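Local coordinates for putative cathepsin d (PDB 5N7Q), which probably works as an aspartic endopeptidase that cuts peptide bonds within proteins, and is held here in complex with the inhibitor pepstatin A, at residues P21-T26 against V92-S97; A98-Q103 against M145-L150; Q245-T250 against S266-T271; Q256-C261 against L297-F302. All blocks are in the same frame, centred on the assembly; numbering follows the deposited sequence. Where two conformers were deposited one is given.

In the fold
Contacts 1 and 2 lie on one side of the chain's centre, contacts 3 and 4 on the other, with centres about 43 Å apart between contacts 1 and 3. Contacts 1 and 2 share the region of strands 82-95 and 98-101; contact 1 is a buried strand pairing, with an arginine side chain gripping the turn beyond it, whereas contact 2 is a surface dock of a helix end, made by one amide and one leucine. Contacts 3 and 4 touch through Thr250 and Leu258. Contact 3 is buried and apolar, without a hydrogen bond across it, while the partly buried contact 4 combines backbone bonds, two waters and a disulfide.

Contact 1 (P21-T26 against V92-S97); sequences PISIGT and VCRIGS
Ser23 and Arg94 face each other as a hydrogen-bonded antiparallel pair, joining strands 17-24 and 82-95 in the beta-rich fold of the pepsin-like aspartic proteases. Arg94 N gives the straighter bond of the pair, 2.8 Å to Ser23 O with 171° at the hydrogen, and one residue on, Ile24 and Cys93 form a non-hydrogen-bonded pair. There the packing is close and apolar. Ile24 turns CG1 beside its backbone N (chi1 -53°) and bends again at chi2 (-71°), and the two torsions together carry CD1 to 3.9 Å from Cys93 SG, while Ile22 CG2 crosses Ile95 CG1 at 4.1 Å. Small sulfur and branched carbons suit this buried side, where Leu42 and Leu44 of strand 42-45 lie against Ile22 and Ile24.

The opposite face, bearing Ser23 and Arg94, is polar; Arg94 is partly exposed, and Pro28 lies against both side chains. Lys99 NZ comes close to Arg94 NE, a like charge. A long, flexible arginine fits here because its stem, extended from CG to NE, can run past Ser23 and reach the turn beyond the strand. Looser still is the end near the Gly96 turn, where a water replaces direct contact by donating to Pro21 O and accepting from Gly96 N. Gly25 adopts a positive phi, a conformation glycine takes easily, and presents its carbonyl to the arginine. NH1 also donates to Ser23 OG, which helps fix the group's orientation, and both end nitrogens converge in the guanidinium plane on one atom: Gly25 O lies 2.7 Å from Arg94 NH1 and 2.9 Å from Arg94 NH2.

Contact 2 (A98-Q103 against M145-L150); sequences AKVSGQ and MKQGLL
Gln147 reaches Ser101 because its CG lies beside its own backbone N (chi1 -63°) and its chain then runs straight out, carrying the amide across to the strand. The terminal group meets the backbone of one residue with both its atoms. OE1 accepts from Ser101 N at 3.1 Å, with the N-H in the plane of the side-chain carbonyl and on a lone pair, while NE2 donates to Ser101 O at 2.9 Å, tilted from the amide plane. Both bonds are somewhat bent, 145° and 142° at the hydrogen. Glutamine suits this place: its amide offers an acceptor and a donor side by side, resembling only loosely the peptide group of an adjacent strand, and the two bonds together fix its rotation. Asn143, one helical turn earlier, adds weak bonds to both NE2 and Ser101 O.

Nearer Lys99 and Val100 the contact becomes apolar. Leu149, pointed at the strand, lays CD1 obliquely against Val100 CG2 at 4.1 Å and also comes to 3.8 Å from Lys99 O. Val100 CG1 touches Gln147 NE2 at 3.9 Å, so the branched valine serves both partners, one methyl to each, and its beta-branching suits an extended strand. Ser101 and Lys99 are exposed, which fits their polar side chains at this surface.

Between Gln147 and Leu149 the chain reverses at Gly148, whose positive phi is easily taken by glycine; its N bonds back to Met145 O. The contact docks the Schellman motif that ends helix 140-146 onto strand 98-101, through the residues either side of its glycine.

Contact 3 (Q245-T250 against S266-T271); sequences QYLGGT and SLPNVT
Leu247 and Pro268 meet where helix 237-247 ends in a Schellman motif and the chain leading into strand 270-274 passes alongside it, in the half of the aspartic protease fold that carries the Cys261-Cys298 disulfide. Apolar packing dominates. Leu247 places CG beside its backbone N and extends chi2 (176°), so that CD2 rests obliquely on the proline ring, 3.6 Å from Pro268 CG. The same methyl comes to 4.4 Å from Val270 CG2. Tyr246 adds CE2, 4.2 Å from Pro268 CG, and Leu247 CB lies 4.2 Å from Leu267 CD2. A leucine suits the buried final turn, since its CD2 methyl reaches both the proline ring and, more loosely, the valine; the rigid, puckered apolar ring of proline suits the extended approach to the strand.

Polar interactions stay within each side or run outward, and no hydrogen bond joins the segments. Gly248 N bonds back to Gln245 O, and glycine fits here because a CB at these backbone angles would be jammed against Leu247 O. Tyr246 OH is held by Ala213 O and Ser208 N while its ring packs. Tyr286 of helix 283-286 touches Leu247, Leu267 and Val270, and its OH hydrogen-bonds to Pro268 O.

The closest approach is tight and slightly strained, a contact and not a bond: Leu267 CD2 lies 3.1 Å from Leu247 O.

Contact 4 (Q256-C261 against L297-F302); sequences QYLLDC and LCVSGF
A disulfide, Cys261 to Cys298, closes one end of a short, weakly bonded antiparallel strand pair, with the bound pepstatin near its other end. Cys261 SG and Cys298 SG are joined at 2.1 Å, with chi3 117°. Leu259 N donates to Cys298 O at 2.8 Å, nearly along the C=O axis, and Ser300 N donates to Tyr257 O at 2.9 Å. Near the disulfide a water, not a direct bond, links Leu259 O and Cys298 N; a second water accepts from Tyr257 N and donates to Ser300 O and Phe302 O.

Leu258 CD2 lies 3.8 Å from Val299 CG2, a snug fit of branched side chains on one face. Val299 CG1 packs against Gln256 CB at 3.7 Å, and Gln256 touches a modified side chain of the inhibitor. On the other face Leu259 CD1 covers Ser300 CA at 3.7 Å. Serine suits because its hydroxyl, one carbon from the backbone, reaches the N-H two residues on: Ser300 OG accepts from Phe302 N in an ST turn and also bonds to Asn244.

Strand 287-292 flanks strand 295-304, with Val287 against Leu259 and Cys298, while helix 237-247 supplies Leu243 and Leu247 against Phe302, and Asp241 to Tyr257 OH.

Contact 1 (P21-T26 against V92-S97)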
# COMPACT_ATOMS: atom_id res chain seq x y z
N PRO A 21 14.36 -2.10 0.89
CA PRO A 21 15.49 -1.25 1.20
C PRO A 21 15.62 0.03 0.38
O PRO A 21 15.34 0.05 -0.81
CB PRO A 21 16.68 -2.17 0.92
CG PRO A 21 16.20 -3.01 -0.21
CD PRO A 21 14.78 -3.31 0.16
N ILE A 22 16.06 1.08 1.06
CA ILE A 22 16.49 2.32 0.39
C ILE A 22 17.72 2.80 1.12
O ILE A 22 18.00 2.34 2.21
CB ILE A 22 15.41 3.44 0.35
CG1 ILE A 22 15.07 4.00 1.75
CG2 ILE A 22 14.15 2.95 -0.37
CD1 ILE A 22 14.19 5.25 1.74
N SER A 23 18.42 3.73 0.50
CA SER A 23 19.43 4.49 1.25
C SER A 23 19.25 5.96 1.06
O SER A 23 18.66 6.42 0.06
CB SER A 23 20.86 4.07 0.89
OG SER A 23 21.29 4.56 -0.37
N ILE A 24 19.75 6.70 2.05
CA ILE A 24 19.74 8.15 2.05
C ILE A 24 21.16 8.62 2.33
O ILE A 24 21.82 8.10 3.22
CB ILE A 24 18.80 8.72 3.13
CG1 ILE A 24 17.38 8.13 3.05
CG2 ILE A 24 18.79 10.24 3.11
CD1 ILE A 24 16.51 8.56 1.89
N GLY A 25 21.61 9.64 1.61
CA GLY A 25 22.80 10.41 2.03
C GLY A 25 24.07 9.86 1.45
O GLY A 25 24.09 8.85 0.74
N THR A 26 25.16 10.57 1.76
CA THR A 26 26.48 10.30 1.20
C THR A 26 27.49 10.34 2.37
O THR A 26 27.69 11.39 2.94
CB THR A 26 26.87 11.35 0.15
OG1 THR A 26 25.80 11.46 -0.81
CG2 THR A 26 28.14 10.97 -0.54
N VAL A 92 20.16 12.92 -1.02
CA VAL A 92 20.12 11.88 -2.04
C VAL A 92 19.35 10.67 -1.52
O VAL A 92 19.58 10.26 -0.40
CB VAL A 92 21.56 11.45 -2.41
CG1 VAL A 92 21.55 10.24 -3.34
CG2 VAL A 92 22.34 12.60 -3.04
N CYS A 93 18.47 10.10 -2.35
CA CYS A 93 17.70 8.88 -2.03
C CYS A 93 17.99 7.85 -3.12
O CYS A 93 17.91 8.18 -4.31
CB CYS A 93 16.20 9.18 -2.01
SG CYS A 93 15.13 7.74 -1.71
N ARG A 94 18.38 6.65 -2.71
CA ARG A 94 18.69 5.58 -3.66
C ARG A 94 17.73 4.42 -3.54
O ARG A 94 17.46 3.92 -2.45
CB ARG A 94 20.11 5.04 -3.42
CG ARG A 94 21.16 6.11 -3.57
CD ARG A 94 22.56 5.54 -3.39
NE ARG A 94 23.53 6.60 -3.20
CZ ARG A 94 23.65 7.33 -2.08
NH1 ARG A 94 22.86 7.13 -1.01
NH2 ARG A 94 24.60 8.26 -2.03
N ILE A 95 17.25 4.00 -4.71
CA ILE A 95 16.44 2.80 -4.89
C ILE A 95 17.12 1.97 -5.98
O ILE A 95 17.25 2.42 -7.12
CB ILE A 95 15.02 3.15 -5.36
CG1 ILE A 95 14.28 3.96 -4.29
CG2 ILE A 95 14.27 1.87 -5.75
CD1 ILE A 95 12.97 4.55 -4.77
N GLY A 96 17.64 0.81 -5.60
CA GLY A 96 18.49 0.03 -6.49
C GLY A 96 19.61 0.91 -7.02
O GLY A 96 20.28 1.59 -6.23
N SER A 97 19.79 0.94 -8.34
CA SER A 97 20.83 1.76 -8.96
C SER A 97 20.36 3.18 -9.29
O SER A 97 21.12 3.97 -9.86
CB SER A 97 21.39 1.06 -10.21
OG SER A 97 20.41 1.05 -11.23
O HOH W 1 17.11 -0.67 -3.16

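Contact 2 (A98-Q103 against M145-L150)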
# COMPACT_ATOMS: atom_id res chain seq x y z
N ALA A 98 19.13 3.53 -8.92
CA ALA A 98 18.63 4.88 -9.14
C ALA A 98 19.16 5.80 -8.04
O ALA A 98 19.04 5.46 -6.87
CB ALA A 98 17.12 4.93 -9.14
N LYS A 99 19.72 6.93 -8.45
CA LYS A 99 20.22 7.96 -7.53
C LYS A 99 19.35 9.19 -7.70
O LYS A 99 19.46 9.91 -8.70
CB LYS A 99 21.67 8.33 -7.85
CG LYS A 99 22.61 7.16 -7.95
CD LYS A 99 23.24 6.80 -6.62
CE LYS A 99 24.40 5.82 -6.81
NZ LYS A 99 25.48 6.04 -5.82
N VAL A 100 18.50 9.42 -6.73
CA VAL A 100 17.49 10.48 -6.82
C VAL A 100 18.02 11.64 -6.00
O VAL A 100 17.95 11.64 -4.78
CB VAL A 100 16.13 10.02 -6.25
CG1 VAL A 100 15.07 11.10 -6.50
CG2 VAL A 100 15.73 8.68 -6.86
N SER A 101 18.58 12.62 -6.70
CA SER A 101 19.13 13.82 -6.06
C SER A 101 18.07 14.75 -5.44
O SER A 101 16.92 14.83 -5.91
CB SER A 101 19.98 14.61 -7.06
OG SER A 101 21.10 13.85 -7.50
N GLY A 102 18.47 15.45 -4.39
CA GLY A 102 17.64 16.52 -3.84
C GLY A 102 16.25 16.09 -3.42
O GLY A 102 15.26 16.76 -3.74
N GLN A 103 16.18 14.97 -2.70
CA GLN A 103 14.90 14.38 -2.31
C GLN A 103 14.47 14.84 -0.91
O GLN A 103 15.14 14.54 0.08
CB GLN A 103 14.97 12.85 -2.35
CG GLN A 103 13.69 12.15 -1.91
CD GLN A 103 12.50 12.55 -2.76
OE1 GLN A 103 12.61 12.51 -3.99
NE2 GLN A 103 11.40 12.97 -2.14
N MET A 145 10.94 11.07 -12.12
CA MET A 145 10.45 11.54 -13.43
C MET A 145 11.10 12.85 -13.84
O MET A 145 11.54 13.00 -14.99
CB MET A 145 8.94 11.71 -13.43
CG MET A 145 8.19 10.39 -13.35
SD MET A 145 6.44 10.61 -13.69
CE MET A 145 6.02 11.79 -12.42
N LYS A 146 11.17 13.80 -12.91
CA LYS A 146 11.83 15.10 -13.19
C LYS A 146 13.28 14.93 -13.64
O LYS A 146 13.74 15.62 -14.56
CB LYS A 146 11.79 15.98 -11.95
CG LYS A 146 10.48 16.71 -11.72
CD LYS A 146 10.50 17.47 -10.40
CE LYS A 146 9.20 18.22 -10.11
NZ LYS A 146 7.94 17.42 -10.24
N GLN A 147 13.98 13.97 -13.03
CA GLN A 147 15.38 13.69 -13.36
C GLN A 147 15.56 12.73 -14.56
O GLN A 147 16.69 12.34 -14.87
CB GLN A 147 16.09 13.17 -12.11
CG GLN A 147 16.11 14.23 -11.02
CD GLN A 147 16.65 13.76 -9.68
OE1 GLN A 147 17.63 13.04 -9.62
NE2 GLN A 147 16.05 14.24 -8.59
N GLY A 148 14.44 12.36 -15.20
CA GLY A 148 14.42 11.52 -16.37
C GLY A 148 14.89 10.10 -16.16
O GLY A 148 15.23 9.40 -17.13
N LEU A 149 14.83 9.62 -14.92
CA LEU A 149 15.43 8.33 -14.60
C LEU A 149 14.66 7.13 -15.14
O LEU A 149 15.20 6.04 -15.21
CB LEU A 149 15.58 8.18 -13.09
CG LEU A 149 16.40 9.27 -12.40
CD1 LEU A 149 16.46 9.02 -10.91
CD2 LEU A 149 17.79 9.34 -13.01
N LEU A 150 13.40 7.33 -15.54
CA LEU A 150 12.59 6.27 -16.13
C LEU A 150 12.56 6.33 -17.66
O LEU A 150 11.81 5.59 -18.31
CB LEU A 150 11.14 6.33 -15.62
CG LEU A 150 10.86 6.23 -14.12
CD1 LEU A 150 11.85 5.33 -13.40
CD2 LEU A 150 10.77 7.57 -13.42

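Contact 3 (Q245-T250 against S266-T271)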
# COMPACT_ATOMS: atom_id res chain seq x y z
N GLN A 245 -21.92 -10.13 6.74
CA GLN A 245 -23.11 -10.92 7.10
C GLN A 245 -23.34 -12.08 6.14
O GLN A 245 -23.59 -13.22 6.58
CB GLN A 245 -24.34 -10.03 7.13
CG GLN A 245 -25.51 -10.74 7.82
CD GLN A 245 -26.69 -9.83 7.98
OE1 GLN A 245 -26.53 -8.64 8.30
NE2 GLN A 245 -27.88 -10.36 7.76
N TYR A 246 -23.22 -11.82 4.83
CA TYR A 246 -23.37 -12.87 3.82
C TYR A 246 -22.31 -13.95 3.99
O TYR A 246 -22.58 -15.13 3.76
CB TYR A 246 -23.25 -12.24 2.43
CG TYR A 246 -23.62 -13.13 1.27
CD1 TYR A 246 -24.96 -13.40 0.98
CD2 TYR A 246 -22.66 -13.64 0.41
CE1 TYR A 246 -25.31 -14.17 -0.10
CE2 TYR A 246 -23.00 -14.43 -0.68
CZ TYR A 246 -24.35 -14.67 -0.96
OH TYR A 246 -24.71 -15.46 -2.05
N LEU A 247 -21.08 -13.55 4.35
CA LEU A 247 -19.97 -14.50 4.51
C LEU A 247 -19.93 -15.23 5.84
O LEU A 247 -19.14 -16.18 6.01
CB LEU A 247 -18.64 -13.78 4.29
CG LEU A 247 -18.42 -13.12 2.93
CD1 LEU A 247 -17.10 -12.38 2.93
CD2 LEU A 247 -18.47 -14.09 1.77
N GLY A 248 -20.73 -14.78 6.80
CA GLY A 248 -20.70 -15.36 8.16
C GLY A 248 -19.63 -14.74 9.05
O GLY A 248 -19.20 -15.34 10.04
N GLY A 249 -19.15 -13.54 8.69
CA GLY A 249 -18.24 -12.78 9.54
C GLY A 249 -18.94 -12.09 10.68
O GLY A 249 -20.02 -11.51 10.49
N THR A 250 -18.33 -12.13 11.86
CA THR A 250 -18.88 -11.50 13.05
C THR A 250 -17.83 -10.69 13.78
O THR A 250 -16.62 -10.97 13.70
CB THR A 250 -19.48 -12.53 14.03
OG1 THR A 250 -18.45 -13.42 14.48
CG2 THR A 250 -20.63 -13.32 13.38
N SER A 266 -16.18 -23.45 2.72
CA SER A 266 -17.51 -23.20 2.21
C SER A 266 -17.74 -21.74 1.78
O SER A 266 -18.81 -21.42 1.29
CB SER A 266 -18.56 -23.61 3.24
OG SER A 266 -18.52 -25.03 3.42
N LEU A 267 -16.76 -20.86 1.99
CA LEU A 267 -16.93 -19.43 1.68
C LEU A 267 -16.93 -19.16 0.18
O LEU A 267 -16.17 -19.75 -0.56
CB LEU A 267 -15.82 -18.61 2.33
CG LEU A 267 -15.80 -18.49 3.84
CD1 LEU A 267 -14.44 -17.98 4.28
CD2 LEU A 267 -16.87 -17.56 4.34
N PRO A 268 -17.84 -18.32 -0.29
CA PRO A 268 -17.88 -17.97 -1.71
C PRO A 268 -16.83 -16.96 -2.16
O PRO A 268 -16.30 -16.19 -1.36
CB PRO A 268 -19.29 -17.37 -1.85
CG PRO A 268 -19.50 -16.70 -0.55
CD PRO A 268 -18.84 -17.57 0.49
N ASN A 269 -16.55 -16.96 -3.46
CA ASN A 269 -15.72 -15.91 -4.04
C ASN A 269 -16.41 -14.55 -3.89
O ASN A 269 -17.65 -14.47 -3.81
CB ASN A 269 -15.41 -16.21 -5.52
CG ASN A 269 -14.56 -17.47 -5.72
OD1 ASN A 269 -14.05 -18.05 -4.78
ND2 ASN A 269 -14.45 -17.91 -6.98
N VAL A 270 -15.60 -13.49 -3.86
CA VAL A 270 -16.07 -12.10 -3.92
C VAL A 270 -15.44 -11.45 -5.14
O VAL A 270 -14.24 -11.59 -5.36
CB VAL A 270 -15.73 -11.34 -2.64
CG1 VAL A 270 -16.11 -9.87 -2.71
CG2 VAL A 270 -16.42 -11.96 -1.43
N THR A 271 -16.24 -10.75 -5.94
CA THR A 271 -15.80 -10.27 -7.26
C THR A 271 -15.98 -8.77 -7.39
O THR A 271 -17.06 -8.24 -7.10
CB THR A 271 -16.59 -11.00 -8.34
OG1 THR A 271 -16.41 -12.41 -8.21
CG2 THR A 271 -16.16 -10.55 -9.75

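Contact 4 (Q256-C261 against L297-F302)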
# COMPACT_ATOMS: atom_id res chain seq x y z
N GLN A 256 -11.98 -5.53 12.72
CA GLN A 256 -12.20 -6.56 11.72
C GLN A 256 -13.23 -7.62 12.12
O GLN A 256 -13.37 -8.07 13.27
CB GLN A 256 -10.91 -7.30 11.35
CG GLN A 256 -9.90 -6.48 10.55
CD GLN A 256 -9.18 -5.47 11.43
OE1 GLN A 256 -8.58 -5.84 12.44
NE2 GLN A 256 -9.28 -4.18 11.08
N TYR A 257 -13.89 -8.08 11.08
CA TYR A 257 -14.75 -9.21 11.18
C TYR A 257 -13.94 -10.51 11.22
O TYR A 257 -12.91 -10.61 10.56
CB TYR A 257 -15.70 -9.19 10.00
CG TYR A 257 -16.83 -8.20 10.19
CD1 TYR A 257 -17.95 -8.58 10.93
CD2 TYR A 257 -16.79 -6.92 9.67
CE1 TYR A 257 -19.01 -7.72 11.12
CE2 TYR A 257 -17.86 -6.03 9.85
CZ TYR A 257 -18.95 -6.45 10.60
OH TYR A 257 -20.04 -5.62 10.81
N LEU A 258 -14.43 -11.48 11.98
CA LEU A 258 -13.78 -12.80 12.11
C LEU A 258 -14.64 -13.88 11.50
O LEU A 258 -15.89 -13.82 11.55
CB LEU A 258 -13.54 -13.14 13.57
CG LEU A 258 -12.74 -12.10 14.36
CD1 LEU A 258 -12.68 -12.53 15.82
CD2 LEU A 258 -11.36 -11.89 13.77
N LEU A 259 -13.97 -14.89 10.96
CA LEU A 259 -14.60 -16.02 10.28
C LEU A 259 -14.25 -17.28 11.05
O LEU A 259 -13.15 -17.40 11.59
CB LEU A 259 -14.11 -16.11 8.84
CG LEU A 259 -14.56 -14.93 7.98
CD1 LEU A 259 -13.70 -14.76 6.75
CD2 LEU A 259 -16.03 -15.05 7.57
N ASP A 260 -15.18 -18.22 11.09
CA ASP A 260 -14.86 -19.52 11.71
C ASP A 260 -13.76 -20.25 10.91
O ASP A 260 -13.99 -20.60 9.76
CB ASP A 260 -16.12 -20.38 11.78
CG ASP A 260 -15.91 -21.66 12.57
OD1 ASP A 260 -14.79 -22.22 12.61
OD2 ASP A 260 -16.90 -22.09 13.20
N CYS A 261 -12.61 -20.51 11.54
CA CYS A 261 -11.48 -21.10 10.85
C CYS A 261 -11.75 -22.51 10.33
O CYS A 261 -11.01 -22.97 9.46
CB CYS A 261 -10.21 -21.10 11.72
SG CYS A 261 -9.47 -19.49 12.07
N LEU A 297 -6.53 -16.57 14.64
CA LEU A 297 -7.81 -16.08 14.12
C LEU A 297 -7.81 -16.13 12.60
O LEU A 297 -6.76 -16.10 11.96
CB LEU A 297 -8.04 -14.64 14.54
CG LEU A 297 -7.96 -14.34 16.04
CD1 LEU A 297 -8.06 -12.83 16.22
CD2 LEU A 297 -9.01 -15.11 16.84
N CYS A 298 -9.01 -16.18 12.05
CA CYS A 298 -9.21 -16.06 10.60
C CYS A 298 -9.98 -14.77 10.38
O CYS A 298 -11.19 -14.70 10.67
CB CYS A 298 -9.95 -17.27 10.07
SG CYS A 298 -8.92 -18.75 10.23
N VAL A 299 -9.27 -13.78 9.86
CA VAL A 299 -9.80 -12.43 9.73
C VAL A 299 -10.38 -12.26 8.33
O VAL A 299 -9.76 -12.60 7.32
CB VAL A 299 -8.69 -11.41 10.02
CG1 VAL A 299 -9.10 -9.99 9.61
CG2 VAL A 299 -8.31 -11.47 11.49
N SER A 300 -11.59 -11.71 8.26
CA SER A 300 -12.16 -11.35 6.99
C SER A 300 -11.38 -10.20 6.38
O SER A 300 -11.17 -9.18 7.04
CB SER A 300 -13.60 -10.89 7.18
OG SER A 300 -14.08 -10.34 5.97
N GLY A 301 -11.00 -10.34 5.14
CA GLY A 301 -10.27 -9.31 4.43
C GLY A 301 -11.10 -8.14 3.95
O GLY A 301 -10.60 -7.34 3.17
N PHE A 302 -12.34 -8.03 4.40
CA PHE A 302 -13.20 -6.88 4.11
C PHE A 302 -13.52 -6.17 5.39
O PHE A 302 -14.21 -6.74 6.25
CB PHE A 302 -14.46 -7.28 3.34
CG PHE A 302 -14.18 -8.13 2.17
CD1 PHE A 302 -13.75 -7.57 0.99
CD2 PHE A 302 -14.29 -9.51 2.26
CE1 PHE A 302 -13.44 -8.38 -0.09
CE2 PHE A 302 -14.00 -10.32 1.19
CZ PHE A 302 -13.55 -9.75 0.00
O HOH W 2 -12.81 -7.42 8.48
O HOH W 3 -11.37 -16.58 13.60